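Local coordinates for protein enolase from the environmental genome shotgun sequencing of the Sargasso Sea (PDB 2QGY) that is of unestablished function but belongs to the enolase superfamily and binds magnesium, consistent with abstraction of a proton alpha to a substrate carboxylate, at residues I138-W143 against I329-I334; N305-S310 against N335-F340. All blocks are in the same frame, centred on the assembly; numbering follows the deposited sequence.

Overall arrangement
The two contacts lie about 12 Å apart, centre to centre, on the barrel domain of an enolase-superfamily chain. Their segments alternate along the sequence: 138-143, then 305-310, 329-334 and 335-340. Contact 1 pairs strand 135-141 with strand 327-329, closing the barrel between its first and last parallel strands, and contact 2 ties the short helix 334-338 that follows to the loop before helix 309-320. Because 329-334 runs straight into 335-340, one continuous piece of chain serves both. Met307 and Tyr333 join them, Met307 CG lying 3.7 Å from Tyr333 CB. Contact 1 is nearer the magnesium, whereas contact 2 faces strands 37-43 and 48-53 of the N-terminal part.

Contact 1. Residues I138-W143 against I329-I334; sequences IYATCW and IFPDYI
The closing seam of the (beta/alpha)7beta barrel runs between Ala140 and Ile329, bridge partners on parallel strands with CA atoms 5.0 Å apart. Ile329 spans two residues of the other strand: its N donates to Tyr139 O at 2.9 Å, and its O accepts from Thr141 N at 3.0 Å with an N-H...O angle of 166°. Beside these bonds, Ile138 CG2 meets Ile329 CG2, branch against branch, while Ala140 CB presses on Pro331 CG at 3.4 Å, tighter than usual for two carbons. Thr141 holds CG2 anti to its nitrogen (chi1 -67° for OG1), which brings this methyl to Phe330 CE1; its CB lies over one face of the Phe330 ring, 4.2 Å from the centroid, in a CH-pi contact. Thr141 OG1 is hydrogen-bonded to Glu328 OE2. Beyond the Ala140-Ile329 bridge, water mediates. One molecule lies between Thr141 O, Trp143 N and Asp332 OD1, and a second donates to Trp143 O and to Asp332 OD2 at 2.7 Å, bridging the two segments where they separate; Ser26 is a further partner of OD2. On the Ala140 and Pro331 side the seam is covered by Phe160 of helix 150-162 and by Tyr165, while Tyr139 turns away from Ile329, its OH hydrogen-bonded to Lys169 NZ and its side chain about 7 Å from the magnesium ion, and meets Trp224, at the start of strand 224-226, edge-to-face.

Contact 2. Residues N305-S310 against N335-F340; sequences NSMSVS and NFSKKF
With chi1 at -61°, Ser337 carries OG anti to its carbonyl carbon and beside its own nitrogen, so that the hydroxyl meets the backbone of Met307; in Ser308, chi1 of 65° sets OG between the backbone N and carbonyl carbon, near both Ser306 and the Phe340 ring. Met307 N donates to Ser337 OG at 3.0 Å, with an N-H...O angle of 150°. The same OG is hydrogen-bonded to Tyr333 O, one helical turn back, so a single hydroxyl links helix 334-338 to the incoming loop. Met307 CB comes within 3.6 Å of this oxygen, but beyond CB its side chain bends away from Ser337, its CG packing against Tyr333 and Ile334. The second point of contact is at Phe340, where Ser308 OG approaches the ring at its edge, near the ring plane, 3.6 Å from CE1. Ser337 O lies over one face of that ring, 3.6 Å above its plane and over the centre. Ser308 OG donates a hydrogen bond to Ser306 OG at 2.6 Å, which fixes its orientation, and Ser306 OG also accepts from Ser308 N at 2.9 Å. Glu52 OE1 of strand 48-53 is hydrogen-bonded to Ser306 OG and also accepts from Ser310 N, while Ile38 of strand 37-43 touches both Ser308 and Phe340. The Ser306 to Ser308 geometry is an ST turn, here leading into helix 309-320 of the barrel domain where it meets the N-terminal antiparallel sheet, the two-domain architecture of the enolase superfamily.

Contact 1. Residues I138-W143 against I329-I334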
ATOM      1  N   ILE A 138       6.265  26.142 -12.151  1.00 18.99           N
ATOM      2  CA  ILE A 138       6.546  25.493 -10.866  1.00 18.79           C
ATOM      3  C   ILE A 138       6.089  26.321  -9.678  1.00 18.94           C
ATOM      4  O   ILE A 138       5.851  27.516  -9.799  1.00 19.59           O
ATOM      5  CB  ILE A 138       8.073  25.162 -10.714  1.00 18.82           C
ATOM      6  CG1 ILE A 138       8.952  26.376 -11.061  1.00 19.58           C
ATOM      7  CG2 ILE A 138       8.465  23.998 -11.612  1.00 19.97           C
ATOM      8  CD1 ILE A 138       9.220  27.334  -9.944  1.00 23.99           C
ATOM      9  N   TYR A 139       5.981  25.689  -8.510  1.00 17.76           N
ATOM     10  CA  TYR A 139       5.791  26.410  -7.275  1.00 17.06           C
ATOM     11  C   TYR A 139       6.740  25.771  -6.254  1.00 17.32           C
ATOM     12  O   TYR A 139       7.197  24.636  -6.444  1.00 19.20           O
ATOM     13  CB  TYR A 139       4.322  26.331  -6.800  1.00 17.16           C
ATOM     14  CG  TYR A 139       3.935  24.971  -6.232  1.00 14.81           C
ATOM     15  CD1 TYR A 139       4.071  24.700  -4.868  1.00 14.76           C
ATOM     16  CD2 TYR A 139       3.463  23.948  -7.068  1.00 15.19           C
ATOM     17  CE1 TYR A 139       3.747  23.412  -4.331  1.00 14.44           C
ATOM     18  CE2 TYR A 139       3.126  22.685  -6.561  1.00 16.31           C
ATOM     19  CZ  TYR A 139       3.283  22.422  -5.199  1.00 15.76           C
ATOM     20  OH  TYR A 139       2.930  21.193  -4.697  1.00 16.22           O
ATOM     21  N   ALA A 140       7.031  26.508  -5.193  1.00 17.19           N
ATOM     22  CA  ALA A 140       7.974  26.081  -4.180  1.00 17.91           C
ATOM     23  C   ALA A 140       7.290  25.743  -2.889  1.00 18.09           C
ATOM     24  O   ALA A 140       6.448  26.514  -2.373  1.00 18.30           O
ATOM     25  CB  ALA A 140       9.024  27.163  -3.945  1.00 17.76           C
ATOM     26  N   THR A 141       7.672  24.598  -2.330  1.00 18.42           N
ATOM     27  CA  THR A 141       7.138  24.162  -1.053  1.00 17.69           C
ATOM     28  C   THR A 141       8.071  24.563   0.070  1.00 18.67           C
ATOM     29  O   THR A 141       9.272  24.340  -0.006  1.00 17.43           O
ATOM     30  CB  THR A 141       6.912  22.638  -1.041  1.00 18.66           C
ATOM     31  OG1 THR A 141       5.871  22.331  -1.964  1.00 17.00           O
ATOM     32  CG2 THR A 141       6.520  22.138   0.328  1.00 18.69           C
ATOM     33  N   CYS A 142       7.497  25.201   1.091  1.00 19.23           N
ATOM     34  CA  CYS A 142       8.248  25.654   2.273  1.00 20.05           C
ATOM     35  C   CYS A 142       7.942  24.736   3.450  1.00 19.50           C
ATOM     36  O   CYS A 142       6.903  24.866   4.106  1.00 19.04           O
ATOM     37  CB  CYS A 142       7.825  27.063   2.672  1.00 19.60           C
ATOM     38  SG  CYS A 142       8.953  27.706   3.884  1.00 23.36           S
ATOM     39  N   TRP A 143       8.830  23.788   3.704  1.00 19.60           N
ATOM     40  CA  TRP A 143       8.622  22.837   4.759  1.00 19.93           C
ATOM     41  C   TRP A 143       9.954  22.423   5.363  1.00 21.03           C
ATOM     42  O   TRP A 143      10.931  22.235   4.638  1.00 19.45           O
ATOM     43  CB  TRP A 143       7.933  21.587   4.180  1.00 21.21           C
ATOM     44  CG  TRP A 143       7.596  20.575   5.228  1.00 21.77           C
ATOM     45  CD1 TRP A 143       6.434  20.497   5.969  1.00 23.95           C
ATOM     46  CD2 TRP A 143       8.426  19.505   5.674  1.00 21.55           C
ATOM     47  NE1 TRP A 143       6.505  19.445   6.851  1.00 23.77           N
ATOM     48  CE2 TRP A 143       7.710  18.806   6.674  1.00 23.42           C
ATOM     49  CE3 TRP A 143       9.702  19.037   5.294  1.00 20.79           C
ATOM     50  CZ2 TRP A 143       8.238  17.682   7.325  1.00 23.95           C
ATOM     51  CZ3 TRP A 143      10.223  17.930   5.950  1.00 24.00           C
ATOM     52  CH2 TRP A 143       9.491  17.262   6.942  1.00 23.01           C
ATOM     53  N   ILE A 329       8.399  21.956  -6.499  1.00 15.98           N
ATOM     54  CA  ILE A 329       9.854  21.927  -6.235  1.00 16.91           C
ATOM     55  C   ILE A 329      10.143  22.223  -4.765  1.00 16.62           C
ATOM     56  O   ILE A 329       9.396  22.941  -4.119  1.00 17.03           O
ATOM     57  CB  ILE A 329      10.663  22.896  -7.145  1.00 18.34           C
ATOM     58  CG1 ILE A 329      10.319  24.334  -6.839  1.00 20.64           C
ATOM     59  CG2 ILE A 329      10.455  22.592  -8.652  1.00 17.71           C
ATOM     60  CD1 ILE A 329      11.525  25.245  -6.868  1.00 28.10           C
ATOM     61  N   PHE A 330      11.210  21.624  -4.244  1.00 17.42           N
ATOM     62  CA  PHE A 330      11.730  21.928  -2.920  1.00 16.84           C
ATOM     63  C   PHE A 330      13.016  22.689  -3.176  1.00 17.17           C
ATOM     64  O   PHE A 330      14.015  22.089  -3.553  1.00 17.05           O
ATOM     65  CB  PHE A 330      12.018  20.646  -2.127  1.00 17.73           C
ATOM     66  CG  PHE A 330      10.805  20.051  -1.518  1.00 14.47           C
ATOM     67  CD1 PHE A 330      10.530  20.218  -0.165  1.00 18.39           C
ATOM     68  CD2 PHE A 330       9.908  19.334  -2.305  1.00 16.67           C
ATOM     69  CE1 PHE A 330       9.380  19.662   0.386  1.00 18.03           C
ATOM     70  CE2 PHE A 330       8.741  18.773  -1.760  1.00 17.21           C
ATOM     71  CZ  PHE A 330       8.479  18.949  -0.404  1.00 18.70           C
ATOM     72  N   PRO A 331      12.958  24.024  -3.072  1.00 18.29           N
ATOM     73  CA  PRO A 331      14.140  24.794  -3.429  1.00 18.25           C
ATOM     74  C   PRO A 331      15.370  24.367  -2.624  1.00 18.12           C
ATOM     75  O   PRO A 331      16.459  24.345  -3.189  1.00 19.08           O
ATOM     76  CB  PRO A 331      13.741  26.235  -3.109  1.00 18.93           C
ATOM     77  CG  PRO A 331      12.257  26.256  -3.323  1.00 18.93           C
ATOM     78  CD  PRO A 331      11.837  24.896  -2.675  1.00 18.49           C
ATOM     79  N   ASP A 332      15.185  23.973  -1.363  1.00 18.54           N
ATOM     80  CA  ASP A 332      16.323  23.609  -0.497  1.00 17.93           C
ATOM     81  C   ASP A 332      16.988  22.292  -0.885  1.00 18.25           C
ATOM     82  O   ASP A 332      18.064  21.975  -0.397  1.00 17.95           O
ATOM     83  CB  ASP A 332      15.957  23.630   0.986  1.00 18.93           C
ATOM     84  CG  ASP A 332      14.741  22.752   1.320  1.00 21.28           C
ATOM     85  OD1 ASP A 332      13.674  22.918   0.680  1.00 22.89           O
ATOM     86  OD2 ASP A 332      14.857  21.926   2.241  1.00 22.36           O
ATOM     87  N   TYR A 333      16.331  21.515  -1.737  1.00 17.28           N
ATOM     88  CA  TYR A 333      16.901  20.281  -2.269  1.00 17.25           C
ATOM     89  C   TYR A 333      17.676  20.503  -3.574  1.00 17.38           C
ATOM     90  O   TYR A 333      18.312  19.564  -4.120  1.00 16.86           O
ATOM     91  CB  TYR A 333      15.769  19.285  -2.541  1.00 15.98           C
ATOM     92  CG  TYR A 333      15.187  18.599  -1.300  1.00 18.34           C
ATOM     93  CD1 TYR A 333      15.451  19.059   0.001  1.00 20.05           C
ATOM     94  CD2 TYR A 333      14.363  17.476  -1.440  1.00 18.07           C
ATOM     95  CE1 TYR A 333      14.906  18.398   1.139  1.00 17.97           C
ATOM     96  CE2 TYR A 333      13.821  16.827  -0.330  1.00 17.21           C
ATOM     97  CZ  TYR A 333      14.098  17.273   0.941  1.00 18.48           C
ATOM     98  OH  TYR A 333      13.562  16.595   2.028  1.00 19.56           O
ATOM     99  N   ILE A 334      17.615  21.724  -4.115  1.00 17.80           N
ATOM    100  CA  ILE A 334      18.249  21.949  -5.415  1.00 18.93           C
ATOM    101  C   ILE A 334      19.782  21.843  -5.359  1.00 19.46           C
ATOM    102  O   ILE A 334      20.370  21.082  -6.117  1.00 19.29           O
ATOM    103  CB  ILE A 334      17.831  23.281  -6.056  1.00 19.61           C
ATOM    104  CG1 ILE A 334      16.313  23.290  -6.370  1.00 19.11           C
ATOM    105  CG2 ILE A 334      18.662  23.543  -7.306  1.00 19.13           C
ATOM    106  CD1 ILE A 334      15.912  22.533  -7.656  1.00 25.57           C
TER
HETATM  107  O   HOH W   1      11.284  23.868   1.791  1.00 21.37           O
HETATM  108  O   HOH W   2      12.658  20.646   3.022  1.00 23.40           O

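Contact 2. Residues N305-S310 against N335-F340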
ATOM      1  N   ASN A 305      11.018  14.307  -3.258  1.00 14.39           N
ATOM      2  CA  ASN A 305      12.006  13.343  -3.788  1.00 15.31           C
ATOM      3  C   ASN A 305      13.251  14.179  -4.054  1.00 15.64           C
ATOM      4  O   ASN A 305      13.278  15.396  -3.762  1.00 16.07           O
ATOM      5  CB  ASN A 305      11.539  12.790  -5.137  1.00 14.79           C
ATOM      6  CG  ASN A 305      10.276  11.928  -5.039  1.00 15.47           C
ATOM      7  OD1 ASN A 305      10.255  10.910  -4.348  1.00 16.87           O
ATOM      8  ND2 ASN A 305       9.259  12.299  -5.775  1.00 14.91           N
ATOM      9  N   SER A 306      14.291  13.566  -4.616  1.00 16.03           N
ATOM     10  CA  SER A 306      15.435  14.400  -5.053  1.00 16.56           C
ATOM     11  C   SER A 306      15.020  15.319  -6.180  1.00 15.75           C
ATOM     12  O   SER A 306      14.052  15.060  -6.874  1.00 15.43           O
ATOM     13  CB  SER A 306      16.600  13.560  -5.519  1.00 15.66           C
ATOM     14  OG  SER A 306      16.515  13.307  -6.919  1.00 20.51           O
ATOM     15  N   MET A 307      15.779  16.395  -6.372  1.00 16.57           N
ATOM     16  CA  MET A 307      15.503  17.288  -7.492  1.00 16.99           C
ATOM     17  C   MET A 307      16.301  16.866  -8.729  1.00 17.59           C
ATOM     18  O   MET A 307      16.518  17.676  -9.648  1.00 17.87           O
ATOM     19  CB  MET A 307      15.732  18.783  -7.120  1.00 16.84           C
ATOM     20  CG  MET A 307      14.728  19.414  -6.087  1.00 16.72           C
ATOM     21  SD  MET A 307      13.039  19.527  -6.732  1.00  8.31           S
ATOM     22  CE  MET A 307      12.290  18.086  -5.955  1.00 17.07           C
ATOM     23  N   SER A 308      16.706  15.589  -8.771  1.00 15.97           N
ATOM     24  CA  SER A 308      17.407  15.026  -9.908  1.00 15.96           C
ATOM     25  C   SER A 308      16.451  14.170 -10.744  1.00 15.71           C
ATOM     26  O   SER A 308      15.692  14.718 -11.556  1.00 17.20           O
ATOM     27  CB  SER A 308      18.680  14.263  -9.453  1.00 16.69           C
ATOM     28  OG  SER A 308      18.422  13.094  -8.656  1.00 17.77           O
ATOM     29  N   VAL A 309      16.444  12.861 -10.524  1.00 15.95           N
ATOM     30  CA  VAL A 309      15.709  11.909 -11.405  1.00 16.11           C
ATOM     31  C   VAL A 309      14.179  12.116 -11.325  1.00 16.45           C
ATOM     32  O   VAL A 309      13.512  12.316 -12.348  1.00 17.55           O
ATOM     33  CB  VAL A 309      16.089  10.421 -11.099  1.00 16.52           C
ATOM     34  CG1 VAL A 309      15.364   9.487 -12.017  1.00 16.01           C
ATOM     35  CG2 VAL A 309      17.613  10.204 -11.260  1.00 16.61           C
ATOM     36  N   SER A 310      13.636  12.099 -10.118  1.00 16.22           N
ATOM     37  CA  SER A 310      12.190  12.375  -9.928  1.00 15.58           C
ATOM     38  C   SER A 310      11.768  13.722 -10.509  1.00 15.20           C
ATOM     39  O   SER A 310      10.748  13.802 -11.217  1.00 15.22           O
ATOM     40  CB  SER A 310      11.820  12.342  -8.458  1.00 15.72           C
ATOM     41  OG  SER A 310      11.964  11.046  -7.928  1.00 16.43           O
ATOM     42  N   ASN A 335      20.432  22.598  -4.482  1.00 20.39           N
ATOM     43  CA  ASN A 335      21.901  22.535  -4.482  1.00 21.46           C
ATOM     44  C   ASN A 335      22.404  21.236  -3.874  1.00 20.96           C
ATOM     45  O   ASN A 335      23.461  20.730  -4.275  1.00 20.55           O
ATOM     46  CB  ASN A 335      22.517  23.729  -3.781  1.00 22.23           C
ATOM     47  CG  ASN A 335      22.253  25.027  -4.517  1.00 27.35           C
ATOM     48  OD1 ASN A 335      22.252  25.083  -5.754  1.00 29.54           O
ATOM     49  ND2 ASN A 335      22.030  26.084  -3.759  1.00 30.92           N
ATOM     50  N   PHE A 336      21.641  20.659  -2.940  1.00 19.66           N
ATOM     51  CA  PHE A 336      21.980  19.322  -2.497  1.00 19.81           C
ATOM     52  C   PHE A 336      22.061  18.350  -3.689  1.00 18.98           C
ATOM     53  O   PHE A 336      22.993  17.546  -3.801  1.00 19.13           O
ATOM     54  CB  PHE A 336      20.993  18.753  -1.482  1.00 19.40           C
ATOM     55  CG  PHE A 336      21.346  17.361  -1.081  1.00 20.05           C
ATOM     56  CD1 PHE A 336      22.400  17.143  -0.193  1.00 21.64           C
ATOM     57  CD2 PHE A 336      20.685  16.264  -1.634  1.00 21.74           C
ATOM     58  CE1 PHE A 336      22.767  15.882   0.152  1.00 19.61           C
ATOM     59  CE2 PHE A 336      21.055  14.981  -1.293  1.00 19.97           C
ATOM     60  CZ  PHE A 336      22.104  14.780  -0.399  1.00 20.72           C
ATOM     61  N   SER A 337      21.037  18.380  -4.534  1.00 19.05           N
ATOM     62  CA  SER A 337      20.951  17.461  -5.665  1.00 18.79           C
ATOM     63  C   SER A 337      22.063  17.783  -6.666  1.00 19.51           C
ATOM     64  O   SER A 337      22.605  16.890  -7.334  1.00 17.96           O
ATOM     65  CB  SER A 337      19.584  17.568  -6.329  1.00 19.47           C
ATOM     66  OG  SER A 337      18.548  17.220  -5.422  1.00 16.21           O
ATOM     67  N   LYS A 338      22.398  19.075  -6.768  1.00 19.53           N
ATOM     68  CA  LYS A 338      23.490  19.496  -7.650  1.00 20.80           C
ATOM     69  C   LYS A 338      24.848  18.910  -7.260  1.00 21.14           C
ATOM     70  O   LYS A 338      25.765  18.845  -8.090  1.00 22.30           O
ATOM     71  CB  LYS A 338      23.557  21.009  -7.712  1.00 20.66           C
ATOM     72  CG  LYS A 338      22.433  21.614  -8.563  1.00 20.10           C
ATOM     73  CD  LYS A 338      22.616  23.097  -8.716  1.00 23.96           C
ATOM     74  CE  LYS A 338      21.682  23.632  -9.781  1.00 29.60           C
ATOM     75  NZ  LYS A 338      21.707  25.128  -9.751  1.00 34.69           N
ATOM     76  N   LYS A 339      24.986  18.492  -6.010  1.00 21.48           N
ATOM     77  CA  LYS A 339      26.234  17.844  -5.562  1.00 21.68           C
ATOM     78  C   LYS A 339      26.575  16.618  -6.399  1.00 22.23           C
ATOM     79  O   LYS A 339      27.754  16.338  -6.658  1.00 22.61           O
ATOM     80  CB  LYS A 339      26.174  17.450  -4.088  1.00 22.14           C
ATOM     81  CG  LYS A 339      26.154  18.594  -3.094  1.00 23.18           C
ATOM     82  CD  LYS A 339      25.939  18.020  -1.691  1.00 26.63           C
ATOM     83  CE  LYS A 339      25.938  19.119  -0.630  1.00 32.24           C
ATOM     84  NZ  LYS A 339      27.298  19.669  -0.435  1.00 34.21           N
ATOM     85  N   PHE A 340      25.557  15.864  -6.814  1.00 20.73           N
ATOM     86  CA  PHE A 340      25.819  14.629  -7.547  1.00 20.23           C
ATOM     87  C   PHE A 340      25.202  14.605  -8.954  1.00 20.18           C
ATOM     88  O   PHE A 340      25.462  13.693  -9.710  1.00 20.99           O
ATOM     89  CB  PHE A 340      25.365  13.408  -6.719  1.00 20.08           C
ATOM     90  CG  PHE A 340      23.873  13.388  -6.458  1.00 18.49           C
ATOM     91  CD1 PHE A 340      23.000  12.817  -7.384  1.00 20.31           C
ATOM     92  CD2 PHE A 340      23.362  13.955  -5.300  1.00 18.01           C
ATOM     93  CE1 PHE A 340      21.623  12.810  -7.138  1.00 18.61           C
ATOM     94  CE2 PHE A 340      21.988  13.951  -5.038  1.00 19.81           C
ATOM     95  CZ  PHE A 340      21.122  13.375  -5.969  1.00 18.14           C
TER